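Local coordinates for DUF4973 domain-containing protein (Bacteroides thetaiotaomicron, PDB 4QNI) that is of unknown function but probably serves as a two-domain auxiliary nutrient-binding lipoprotein, at residues 45-50 with 124-129; 105-110 with 119-124; 231-236 with 296-301; 235-240 with 287-292. All coordinates share one frame; numbering follows the deposited sequence.

Interaction 1 (45-50 with 124-129); sequences EGRSNY and KFDFRN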
# COMPACT_ATOMS: atom_id res chain seq x y z
N GLU A 45 -16.69 -37.55 19.65
CA GLU A 45 -16.80 -37.24 18.23
C GLU A 45 -17.52 -35.88 18.09
O GLU A 45 -18.56 -35.67 18.71
CB GLU A 45 -17.59 -38.43 17.63
CG GLU A 45 -18.09 -38.34 16.22
CD GLU A 45 -19.29 -37.46 15.95
OE1 GLU A 45 -20.23 -37.40 16.77
OE2 GLU A 45 -19.27 -36.82 14.88
N GLY A 46 -16.92 -34.95 17.37
CA GLY A 46 -17.49 -33.63 17.17
C GLY A 46 -17.38 -32.65 18.32
O GLY A 46 -17.91 -31.53 18.22
N ARG A 47 -16.72 -33.06 19.44
CA ARG A 47 -16.47 -32.23 20.61
C ARG A 47 -15.06 -31.78 20.54
O ARG A 47 -14.14 -32.58 20.33
CB ARG A 47 -16.76 -32.94 21.93
CG ARG A 47 -18.15 -32.66 22.50
CD ARG A 47 -19.30 -32.97 21.52
NE ARG A 47 -19.27 -34.36 21.04
CZ ARG A 47 -19.79 -35.40 21.70
NH1 ARG A 47 -20.41 -35.22 22.86
NH2 ARG A 47 -19.72 -36.62 21.18
N SER A 48 -14.87 -30.48 20.67
CA SER A 48 -13.55 -29.91 20.52
C SER A 48 -13.39 -28.62 21.34
O SER A 48 -14.26 -28.27 22.14
CB SER A 48 -13.30 -29.62 19.05
OG SER A 48 -11.92 -29.43 18.81
N ASN A 49 -12.25 -27.93 21.14
CA ASN A 49 -11.95 -26.69 21.85
C ASN A 49 -10.96 -25.88 21.08
O ASN A 49 -10.30 -26.39 20.20
CB ASN A 49 -11.43 -26.96 23.28
CG ASN A 49 -10.02 -27.49 23.33
OD1 ASN A 49 -9.80 -28.67 23.16
ND2 ASN A 49 -9.04 -26.63 23.53
N TYR A 50 -10.82 -24.62 21.46
CA TYR A 50 -9.84 -23.72 20.88
C TYR A 50 -9.41 -22.71 21.93
O TYR A 50 -10.25 -22.03 22.51
CB TYR A 50 -10.40 -23.02 19.63
CG TYR A 50 -9.34 -22.26 18.87
CD1 TYR A 50 -8.57 -22.90 17.89
CD2 TYR A 50 -9.11 -20.91 19.10
CE1 TYR A 50 -7.59 -22.21 17.18
CE2 TYR A 50 -8.14 -20.21 18.40
CZ TYR A 50 -7.38 -20.86 17.44
OH TYR A 50 -6.42 -20.20 16.72
N LYS A 124 -15.18 -23.79 23.80
CA LYS A 124 -15.59 -25.20 23.70
C LYS A 124 -16.56 -25.32 22.56
O LYS A 124 -17.35 -24.41 22.34
CB LYS A 124 -16.16 -25.75 25.01
CG LYS A 124 -15.25 -25.59 26.24
CD LYS A 124 -13.98 -26.45 26.20
CE LYS A 124 -13.55 -26.80 27.61
NZ LYS A 124 -12.18 -27.36 27.65
N PHE A 125 -16.45 -26.40 21.79
CA PHE A 125 -17.27 -26.58 20.61
C PHE A 125 -17.92 -27.94 20.55
O PHE A 125 -17.33 -28.95 20.94
CB PHE A 125 -16.45 -26.38 19.33
CG PHE A 125 -15.92 -24.99 19.12
CD1 PHE A 125 -16.72 -24.00 18.58
CD2 PHE A 125 -14.59 -24.69 19.41
CE1 PHE A 125 -16.22 -22.72 18.35
CE2 PHE A 125 -14.08 -23.40 19.18
CZ PHE A 125 -14.91 -22.42 18.70
N ASP A 126 -19.13 -27.94 19.99
CA ASP A 126 -19.93 -29.12 19.71
C ASP A 126 -20.36 -28.96 18.27
O ASP A 126 -21.29 -28.19 17.98
CB ASP A 126 -21.11 -29.28 20.69
CG ASP A 126 -21.80 -30.62 20.55
OD1 ASP A 126 -21.48 -31.37 19.60
OD2 ASP A 126 -22.65 -30.94 21.41
N PHE A 127 -19.60 -29.58 17.36
CA PHE A 127 -19.80 -29.46 15.93
C PHE A 127 -20.73 -30.53 15.37
O PHE A 127 -21.01 -30.54 14.18
CB PHE A 127 -18.46 -29.49 15.21
CG PHE A 127 -17.44 -28.40 15.52
CD1 PHE A 127 -17.77 -27.05 15.38
CD2 PHE A 127 -16.12 -28.72 15.83
CE1 PHE A 127 -16.82 -26.05 15.61
CE2 PHE A 127 -15.16 -27.72 16.04
CZ PHE A 127 -15.51 -26.39 15.91
N ARG A 128 -21.22 -31.43 16.22
CA ARG A 128 -22.14 -32.48 15.78
C ARG A 128 -23.34 -31.90 15.01
O ARG A 128 -24.04 -31.02 15.50
CB ARG A 128 -22.62 -33.30 16.97
CG ARG A 128 -21.51 -34.22 17.46
CD ARG A 128 -21.94 -35.01 18.67
NE ARG A 128 -22.35 -34.15 19.77
CZ ARG A 128 -23.01 -34.57 20.84
NH1 ARG A 128 -23.36 -35.84 20.96
NH2 ARG A 128 -23.32 -33.72 21.81
N ASN A 129 -23.50 -32.38 13.78
CA ASN A 129 -24.54 -32.06 12.81
C ASN A 129 -24.51 -30.63 12.32
O ASN A 129 -25.50 -30.16 11.76
CB ASN A 129 -25.94 -32.40 13.32
CG ASN A 129 -26.11 -33.87 13.49
OD1 ASN A 129 -25.83 -34.66 12.59
ND2 ASN A 129 -26.48 -34.26 14.67

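Interaction 2 (105-110 with 119-124); sequences SYPESL and GLLDLK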
# COMPACT_ATOMS: atom_id res chain seq x y z
N SER A 105 -19.36 -22.48 23.40
CA SER A 105 -19.41 -21.90 24.72
C SER A 105 -18.01 -21.35 25.05
O SER A 105 -17.01 -21.79 24.47
CB SER A 105 -19.87 -22.92 25.75
OG SER A 105 -18.90 -23.93 25.90
N TYR A 106 -17.95 -20.38 25.96
CA TYR A 106 -16.70 -19.76 26.40
C TYR A 106 -16.93 -19.06 27.76
O TYR A 106 -18.07 -18.63 28.04
CB TYR A 106 -16.14 -18.75 25.34
CG TYR A 106 -17.17 -17.74 24.86
CD1 TYR A 106 -18.05 -18.05 23.83
CD2 TYR A 106 -17.31 -16.50 25.49
CE1 TYR A 106 -19.07 -17.17 23.46
CE2 TYR A 106 -18.31 -15.61 25.11
CZ TYR A 106 -19.20 -15.95 24.11
OH TYR A 106 -20.19 -15.09 23.74
N PRO A 107 -15.89 -18.88 28.60
CA PRO A 107 -16.12 -18.12 29.84
C PRO A 107 -16.39 -16.66 29.51
O PRO A 107 -15.88 -16.15 28.50
CB PRO A 107 -14.82 -18.29 30.62
CG PRO A 107 -13.81 -18.70 29.64
CD PRO A 107 -14.48 -19.29 28.45
N GLU A 108 -17.24 -15.99 30.30
CA GLU A 108 -17.53 -14.58 30.08
C GLU A 108 -16.49 -13.74 30.80
O GLU A 108 -16.44 -12.53 30.60
CB GLU A 108 -18.95 -14.23 30.53
CG GLU A 108 -19.98 -14.36 29.42
CD GLU A 108 -21.41 -14.52 29.91
OE1 GLU A 108 -21.99 -13.52 30.37
OE2 GLU A 108 -21.94 -15.66 29.84
N SER A 109 -15.61 -14.40 31.57
CA SER A 109 -14.58 -13.76 32.36
C SER A 109 -13.27 -14.59 32.33
O SER A 109 -13.31 -15.81 32.47
CB SER A 109 -15.09 -13.57 33.80
OG SER A 109 -14.06 -13.54 34.78
N LEU A 110 -12.13 -13.91 32.17
CA LEU A 110 -10.83 -14.57 32.12
C LEU A 110 -9.83 -13.85 33.03
O LEU A 110 -9.69 -12.64 32.95
CB LEU A 110 -10.30 -14.63 30.66
CG LEU A 110 -8.89 -15.20 30.48
CD1 LEU A 110 -8.87 -16.73 30.68
CD2 LEU A 110 -8.28 -14.76 29.16
N GLY A 119 -3.29 -14.39 28.14
CA GLY A 119 -4.27 -15.28 28.73
C GLY A 119 -4.92 -16.07 27.62
O GLY A 119 -4.86 -15.66 26.45
N LEU A 120 -5.48 -17.23 27.92
CA LEU A 120 -6.08 -18.01 26.85
C LEU A 120 -7.53 -18.23 27.16
O LEU A 120 -7.86 -18.74 28.22
CB LEU A 120 -5.35 -19.34 26.64
CG LEU A 120 -3.89 -19.23 26.21
CD1 LEU A 120 -3.14 -20.52 26.53
CD2 LEU A 120 -3.78 -18.93 24.72
N LEU A 121 -8.40 -17.77 26.26
CA LEU A 121 -9.83 -17.94 26.40
C LEU A 121 -10.19 -19.31 25.79
O LEU A 121 -10.05 -19.50 24.58
CB LEU A 121 -10.57 -16.78 25.71
CG LEU A 121 -12.09 -16.76 25.89
CD1 LEU A 121 -12.47 -16.21 27.24
CD2 LEU A 121 -12.75 -15.99 24.80
N ASP A 122 -10.61 -20.27 26.63
CA ASP A 122 -10.90 -21.62 26.16
C ASP A 122 -12.29 -21.74 25.53
O ASP A 122 -13.30 -21.88 26.22
CB ASP A 122 -10.73 -22.67 27.29
CG ASP A 122 -10.64 -24.13 26.81
OD1 ASP A 122 -10.44 -24.36 25.57
OD2 ASP A 122 -10.72 -25.04 27.67
N LEU A 123 -12.35 -21.73 24.21
CA LEU A 123 -13.62 -21.88 23.49
C LEU A 123 -13.95 -23.37 23.41
O LEU A 123 -13.08 -24.13 23.00
CB LEU A 123 -13.50 -21.27 22.07
CG LEU A 123 -12.89 -19.89 21.91
CD1 LEU A 123 -12.72 -19.53 20.41
CD2 LEU A 123 -13.74 -18.83 22.63
N LYS A 124 -15.18 -23.79 23.80
CA LYS A 124 -15.59 -25.20 23.70
C LYS A 124 -16.56 -25.32 22.56
O LYS A 124 -17.35 -24.41 22.34
CB LYS A 124 -16.16 -25.75 25.01
CG LYS A 124 -15.25 -25.59 26.24
CD LYS A 124 -13.98 -26.45 26.20
CE LYS A 124 -13.55 -26.80 27.61
NZ LYS A 124 -12.18 -27.36 27.65

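Interaction 3 (231-236 with 296-301); sequences RKYKIK and FNYIPV. With EDO (1,2-ethanediol), chain G.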
# COMPACT_ATOMS: atom_id res chain seq x y z
N ARG A 231 -27.03 -24.01 -0.92
CA ARG A 231 -27.65 -25.08 -0.13
C ARG A 231 -28.36 -26.13 -0.99
O ARG A 231 -28.49 -27.29 -0.57
CB ARG A 231 -28.59 -24.47 0.93
CG ARG A 231 -27.87 -23.55 1.94
CD ARG A 231 -28.85 -22.71 2.74
NE ARG A 231 -28.24 -21.82 3.74
CZ ARG A 231 -27.81 -20.58 3.50
NH1 ARG A 231 -27.83 -20.08 2.27
NH2 ARG A 231 -27.31 -19.84 4.50
N LYS A 232 -28.78 -25.75 -2.20
CA LYS A 232 -29.42 -26.66 -3.15
C LYS A 232 -28.37 -27.57 -3.84
O LYS A 232 -28.74 -28.56 -4.47
CB LYS A 232 -30.17 -25.84 -4.23
CG LYS A 232 -31.70 -25.79 -4.10
CD LYS A 232 -32.39 -25.05 -5.28
CE LYS A 232 -32.67 -25.91 -6.51
NZ LYS A 232 -33.63 -25.27 -7.46
N TYR A 233 -27.06 -27.23 -3.72
CA TYR A 233 -25.99 -27.94 -4.44
C TYR A 233 -24.87 -28.57 -3.57
O TYR A 233 -23.70 -28.51 -3.97
CB TYR A 233 -25.39 -26.95 -5.46
CG TYR A 233 -26.45 -26.38 -6.39
CD1 TYR A 233 -26.95 -27.14 -7.45
CD2 TYR A 233 -26.99 -25.12 -6.17
CE1 TYR A 233 -27.94 -26.64 -8.29
CE2 TYR A 233 -27.99 -24.61 -7.01
CZ TYR A 233 -28.46 -25.38 -8.06
OH TYR A 233 -29.45 -24.90 -8.88
N LYS A 234 -25.22 -29.26 -2.46
CA LYS A 234 -24.19 -29.91 -1.62
C LYS A 234 -23.90 -31.35 -2.08
O LYS A 234 -24.80 -32.20 -2.12
CB LYS A 234 -24.57 -29.90 -0.13
CG LYS A 234 -24.68 -28.49 0.43
CD LYS A 234 -25.49 -28.47 1.71
CE LYS A 234 -24.67 -28.82 2.93
NZ LYS A 234 -25.56 -29.03 4.09
N ILE A 235 -22.62 -31.63 -2.38
CA ILE A 235 -22.17 -32.96 -2.80
C ILE A 235 -21.32 -33.56 -1.65
O ILE A 235 -20.26 -33.03 -1.33
CB ILE A 235 -21.38 -32.89 -4.15
CG1 ILE A 235 -22.16 -32.15 -5.27
CG2 ILE A 235 -20.91 -34.29 -4.59
CD1 ILE A 235 -23.68 -32.61 -5.59
N LYS A 236 -21.81 -34.65 -1.05
CA LYS A 236 -21.17 -35.32 0.08
C LYS A 236 -20.10 -36.27 -0.36
O LYS A 236 -20.31 -37.02 -1.32
CB LYS A 236 -22.21 -36.09 0.90
CG LYS A 236 -23.17 -35.21 1.69
CD LYS A 236 -24.35 -36.00 2.29
CE LYS A 236 -23.98 -37.00 3.37
NZ LYS A 236 -25.12 -37.91 3.72
N PHE A 296 -24.94 -32.88 -12.74
CA PHE A 296 -26.00 -32.19 -12.00
C PHE A 296 -26.54 -31.04 -12.82
O PHE A 296 -25.85 -30.55 -13.72
CB PHE A 296 -25.52 -31.70 -10.61
CG PHE A 296 -24.72 -30.42 -10.63
CD1 PHE A 296 -23.37 -30.44 -10.95
CD2 PHE A 296 -25.32 -29.20 -10.33
CE1 PHE A 296 -22.63 -29.25 -10.98
CE2 PHE A 296 -24.58 -28.01 -10.36
CZ PHE A 296 -23.24 -28.05 -10.67
N ASN A 297 -27.74 -30.55 -12.47
CA ASN A 297 -28.38 -29.42 -13.12
C ASN A 297 -28.27 -28.17 -12.27
O ASN A 297 -28.71 -28.16 -11.12
CB ASN A 297 -29.86 -29.70 -13.40
CG ASN A 297 -30.14 -30.85 -14.34
OD1 ASN A 297 -29.45 -31.07 -15.33
ND2 ASN A 297 -31.22 -31.58 -14.07
N TYR A 298 -27.66 -27.12 -12.81
CA TYR A 298 -27.64 -25.83 -12.14
C TYR A 298 -28.83 -25.04 -12.71
O TYR A 298 -29.04 -25.06 -13.93
CB TYR A 298 -26.30 -25.09 -12.29
CG TYR A 298 -26.34 -23.74 -11.61
CD1 TYR A 298 -26.47 -23.65 -10.23
CD2 TYR A 298 -26.35 -22.56 -12.35
CE1 TYR A 298 -26.61 -22.41 -9.60
CE2 TYR A 298 -26.46 -21.32 -11.72
CZ TYR A 298 -26.59 -21.25 -10.35
OH TYR A 298 -26.71 -20.03 -9.72
N ILE A 299 -29.64 -24.41 -11.82
CA ILE A 299 -30.83 -23.66 -12.21
C ILE A 299 -30.62 -22.19 -11.77
O ILE A 299 -30.85 -21.86 -10.60
CB ILE A 299 -32.14 -24.31 -11.65
CG1 ILE A 299 -32.26 -25.82 -12.03
CG2 ILE A 299 -33.39 -23.58 -12.12
CD1 ILE A 299 -31.89 -26.78 -10.88
N PRO A 300 -30.11 -21.31 -12.68
CA PRO A 300 -29.91 -19.90 -12.30
C PRO A 300 -31.26 -19.21 -12.03
O PRO A 300 -31.45 -18.59 -10.99
CB PRO A 300 -29.20 -19.29 -13.52
CG PRO A 300 -28.88 -20.44 -14.43
CD PRO A 300 -29.79 -21.55 -14.10
N VAL A 301 -32.20 -19.36 -12.97
CA VAL A 301 -33.57 -18.87 -12.88
C VAL A 301 -34.47 -20.02 -13.30
O VAL A 301 -34.01 -20.90 -14.04
CB VAL A 301 -33.82 -17.56 -13.69
CG1 VAL A 301 -33.03 -16.40 -13.10
CG2 VAL A 301 -33.52 -17.73 -15.18
C1 EDO G . -24.58 -31.56 6.10
O1 EDO G . -23.80 -30.38 6.00
C2 EDO G . -24.89 -31.87 7.58
O2 EDO G . -25.98 -31.07 8.03

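Interaction 4 (235-240 with 287-292); sequences IKFAFN and VIINNV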
# COMPACT_ATOMS: atom_id res chain seq x y z
N ILE A 235 -22.62 -31.63 -2.38
CA ILE A 235 -22.17 -32.96 -2.80
C ILE A 235 -21.32 -33.56 -1.65
O ILE A 235 -20.26 -33.03 -1.33
CB ILE A 235 -21.38 -32.89 -4.15
CG1 ILE A 235 -22.16 -32.15 -5.27
CG2 ILE A 235 -20.91 -34.29 -4.59
CD1 ILE A 235 -23.68 -32.61 -5.59
N LYS A 236 -21.81 -34.65 -1.05
CA LYS A 236 -21.17 -35.32 0.08
C LYS A 236 -20.10 -36.27 -0.36
O LYS A 236 -20.31 -37.02 -1.32
CB LYS A 236 -22.21 -36.09 0.90
CG LYS A 236 -23.17 -35.21 1.69
CD LYS A 236 -24.35 -36.00 2.29
CE LYS A 236 -23.98 -37.00 3.37
NZ LYS A 236 -25.12 -37.91 3.72
N PHE A 237 -18.96 -36.25 0.35
CA PHE A 237 -17.81 -37.15 0.13
C PHE A 237 -17.50 -37.91 1.42
O PHE A 237 -17.11 -37.30 2.42
CB PHE A 237 -16.56 -36.39 -0.35
CG PHE A 237 -16.66 -35.82 -1.75
CD1 PHE A 237 -17.38 -34.64 -1.99
CD2 PHE A 237 -15.94 -36.38 -2.80
CE1 PHE A 237 -17.44 -34.10 -3.28
CE2 PHE A 237 -15.98 -35.82 -4.09
CZ PHE A 237 -16.77 -34.71 -4.33
N ALA A 238 -17.75 -39.22 1.41
CA ALA A 238 -17.53 -40.10 2.56
C ALA A 238 -16.31 -40.95 2.28
O ALA A 238 -16.28 -41.61 1.26
CB ALA A 238 -18.77 -40.97 2.80
N PHE A 239 -15.29 -40.90 3.15
CA PHE A 239 -14.01 -41.61 3.01
C PHE A 239 -14.11 -42.94 3.68
O PHE A 239 -14.24 -42.98 4.89
CB PHE A 239 -12.86 -40.74 3.60
CG PHE A 239 -12.74 -39.43 2.85
CD1 PHE A 239 -13.57 -38.36 3.15
CD2 PHE A 239 -11.83 -39.29 1.81
CE1 PHE A 239 -13.52 -37.18 2.40
CE2 PHE A 239 -11.76 -38.11 1.06
CZ PHE A 239 -12.61 -37.06 1.37
N ASN A 240 -14.13 -44.02 2.91
CA ASN A 240 -14.33 -45.38 3.43
C ASN A 240 -13.00 -46.07 3.71
O ASN A 240 -12.71 -47.15 3.18
CB ASN A 240 -15.18 -46.18 2.44
CG ASN A 240 -16.51 -45.53 2.16
OD1 ASN A 240 -17.22 -45.10 3.06
ND2 ASN A 240 -16.85 -45.43 0.89
N VAL A 287 -4.12 -35.23 0.29
CA VAL A 287 -5.29 -36.08 0.19
C VAL A 287 -5.61 -36.07 -1.30
O VAL A 287 -5.92 -35.00 -1.82
CB VAL A 287 -6.49 -35.69 1.08
CG1 VAL A 287 -7.68 -36.63 0.84
CG2 VAL A 287 -6.09 -35.69 2.56
N ILE A 288 -5.47 -37.20 -1.99
CA ILE A 288 -5.77 -37.22 -3.42
C ILE A 288 -7.07 -38.00 -3.65
O ILE A 288 -7.16 -39.15 -3.27
CB ILE A 288 -4.58 -37.83 -4.21
CG1 ILE A 288 -3.34 -36.92 -4.05
CG2 ILE A 288 -4.93 -38.09 -5.69
CD1 ILE A 288 -2.07 -37.50 -4.55
N ILE A 289 -8.08 -37.38 -4.29
CA ILE A 289 -9.33 -38.10 -4.59
C ILE A 289 -9.38 -38.30 -6.08
O ILE A 289 -9.39 -37.32 -6.81
CB ILE A 289 -10.64 -37.42 -4.04
CG1 ILE A 289 -10.52 -37.07 -2.53
CG2 ILE A 289 -11.90 -38.28 -4.33
CD1 ILE A 289 -11.62 -36.06 -2.07
N ASN A 290 -9.40 -39.54 -6.52
CA ASN A 290 -9.42 -39.87 -7.94
C ASN A 290 -10.78 -40.31 -8.41
O ASN A 290 -11.58 -40.81 -7.63
CB ASN A 290 -8.41 -40.97 -8.25
CG ASN A 290 -6.97 -40.56 -8.07
OD1 ASN A 290 -6.23 -41.13 -7.28
ND2 ASN A 290 -6.55 -39.55 -8.81
N ASN A 291 -11.00 -40.16 -9.73
CA ASN A 291 -12.19 -40.59 -10.46
C ASN A 291 -13.50 -39.99 -9.94
O ASN A 291 -14.52 -40.68 -9.84
CB ASN A 291 -12.28 -42.13 -10.52
CG ASN A 291 -11.13 -42.69 -11.30
OD1 ASN A 291 -10.86 -42.26 -12.42
ND2 ASN A 291 -10.39 -43.60 -10.70
N VAL A 292 -13.47 -38.69 -9.68
CA VAL A 292 -14.66 -37.94 -9.32
C VAL A 292 -15.38 -37.79 -10.66
O VAL A 292 -14.79 -37.30 -11.61
CB VAL A 292 -14.34 -36.60 -8.64
CG1 VAL A 292 -15.60 -35.81 -8.37
CG2 VAL A 292 -13.55 -36.81 -7.35

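Interaction 1 (45-50 with 124-129)
R47 and R128 meet through their guanidinium groups, which lie flat on each other with centres 3.4 Å apart and planes at 3°. The carboxylate of D126 edges R128, the neutral carbonyl of E45 edges R47. R128 takes D126 side-on, NE to OD1 on its syn lone pair and NH2 to OD2, each bond 2.9 Å long and nearly straight at 174°. R47 turns NE and NH2 together onto the backbone oxygen of E45, the NE bond to E45 O being 2.8 Å; two bends in its chain, at chi2 and chi3, fold the group back to reach it. Between R47 NE and D126 OD1 the ion pair is long, and that oxygen lies well out of the R47 plane, so charge alone acts there.

Backbone bonds join the antiparallel strands. S48 and F125 form the hydrogen-bonded pair, and F127 N continues the ladder to G46 O at 2.7 Å. G46 has a positive phi of 77°, and a CB on it would collide with R128 CG.

Apolar contacts lie on the sheet face carrying S48 and F125. Y50 CB meets the edge of the F125 ring at CE2, 3.7 Å away, while S48 CB approaches F127 CE2 at 4.0 Å. Both rings also rest on V29 and I165 of strands 24-30 and 160-168, consistent with the sandwich core of an E-set domain.

The face with R47, D126 and K124 is thus charged and that with F125 largely apolar, with S48 OG bonded to P30 O; D126 probably offsets much of the charge of the stacked arginines.

Interaction 2 (105-110 with 119-124)
S105 and K124 join their backbones by a reciprocal pair of hydrogen bonds, S105 N to K124 O at 3.0 Å and K124 N to S105 O at 2.8 Å. Beside them the hydroxyl OG of S105 rests on K124 CB, 3.4 Å away. Further along, contact passes to side chains: Y106 CB sits on L123 CD2 at 3.6 Å, and P107 and L121 run alongside with their ends pointing opposite ways, CG of the proline 3.7 Å from CD1 of the leucine. L110, its CG anti to the backbone N (chi1 176°), extends its branches to the other strand, CD1 to L120 O at 3.3 Å and CD2 to G119 C at 3.9 Å. Cutting this leucine back to an alanine would probably open a gap over the G119-L120 peptide.

After S105 the chain leaves strand 118-126 and crosses to the facing sheet of the N-terminal domain, where E108 and L110 bond through their backbones to V70 and V68 of strand 66-72. L121 packs on V70, and L110 also reaches I54. In the next shell K124 NZ forms a salt bridge with D122 OD2, 2.7 Å long, and a second with E42. L120 packs on Y82 of the second subunit.

Interaction 3 (231-236 with 296-301)
An aromatic cluster of Y233, F296 and Y298 bridges the residues leading into strand 234-240 and the end of strand 282-298. Y233 is its centre. Y298 sets CD1 over one face of the Y233 ring, 3.4 Å from CZ, with the ring planes at 49°. F296 comes obliquely to the same ring, its CE2 3.9 Å from Y233 CD1 and the planes at 62°. At the edge the backbone oxygen N297 O stands 3.3 Å from Y233 CE1.

Within this largely apolar setting the phenol oxygen accepts a hydrogen bond from I299 N, 3.0 Å from Y233 OH. With a phenylalanine here, the amide of I299 would probably lose this acceptor and the loop after Y298 would be less firmly tied.

Both strands belong to the large antiparallel sheet of the C-terminal domain, in which they are not neighbours, so the tyrosine joins parts that backbone pairing does not link directly. K232 CB covers part of a Y233 face, and P280 of the third subunit packs on Y298. On the other flank K234 NZ gives a hydrogen bond to O1 of a 1,2-ethanediol, 2.9 Å away, probably from the crystallisation liquor, and a salt bridge to D131.

Interaction 4 (235-240 with 287-292)
The backbone oxygen of F239, the residue whose ring meets I289, accepts a hydrogen bond from the side-chain NE2 of Q214, and the two residues are also bonded through their backbones. F239 presents its edge to I289, with CZ 3.7 Å from CD1 of the isoleucine and that methyl close to the ring plane; the two side chains cross at about a right angle. I289 gets its CD1 there through an extended chi2 of 164°. V292 brings CG2 to the edge of the F237 ring, 4.2 Å from CE2, and V287 CG1 stands 4.3 Å from CE2 of F239.

The axes of segments 235-240 and 287-292 approach to 11.0 Å and run at 109° to each other, with two strands intervening in sheet order, so the sheet of the C-terminal domain curls until its inner surfaces face. I289 and V292 both point inward although three residues apart: the regular alternation breaks at N290 and N291, where N291 has a positive phi of 58°. Around them F239 stacks on Y171 and meets F269 edge-to-face, while L314 touches both F237 and I289.

Every contact between the two segments is carbon on carbon, so this part of the core probably depends on shape and exclusion of water; the backbone of 235-238 bonds instead to its neighbours in the sheet, strands 215-219 and 244-250.

In the fold
Interactions 1 and 2 form one continuous unit in the N-terminal domain. They share K124 on strand 118-126, and Y50 O of the first stands 2.7 Å from L123 N of the second, probably a hydrogen bond; their centres are 15 Å apart. Interactions 3 and 4 share I235 and K236 and use the same two strands of the C-terminal sheet, their centres 18 Å apart. Between domains, interaction 1 comes nearest, with closest atoms about 8 Å from interaction 3 and about 9 Å from interaction 4, whereas the centres of interactions 2 and 3 lie about 39 Å apart. Ethanediol molecules lie beside K234 and V287, but no binding site is established.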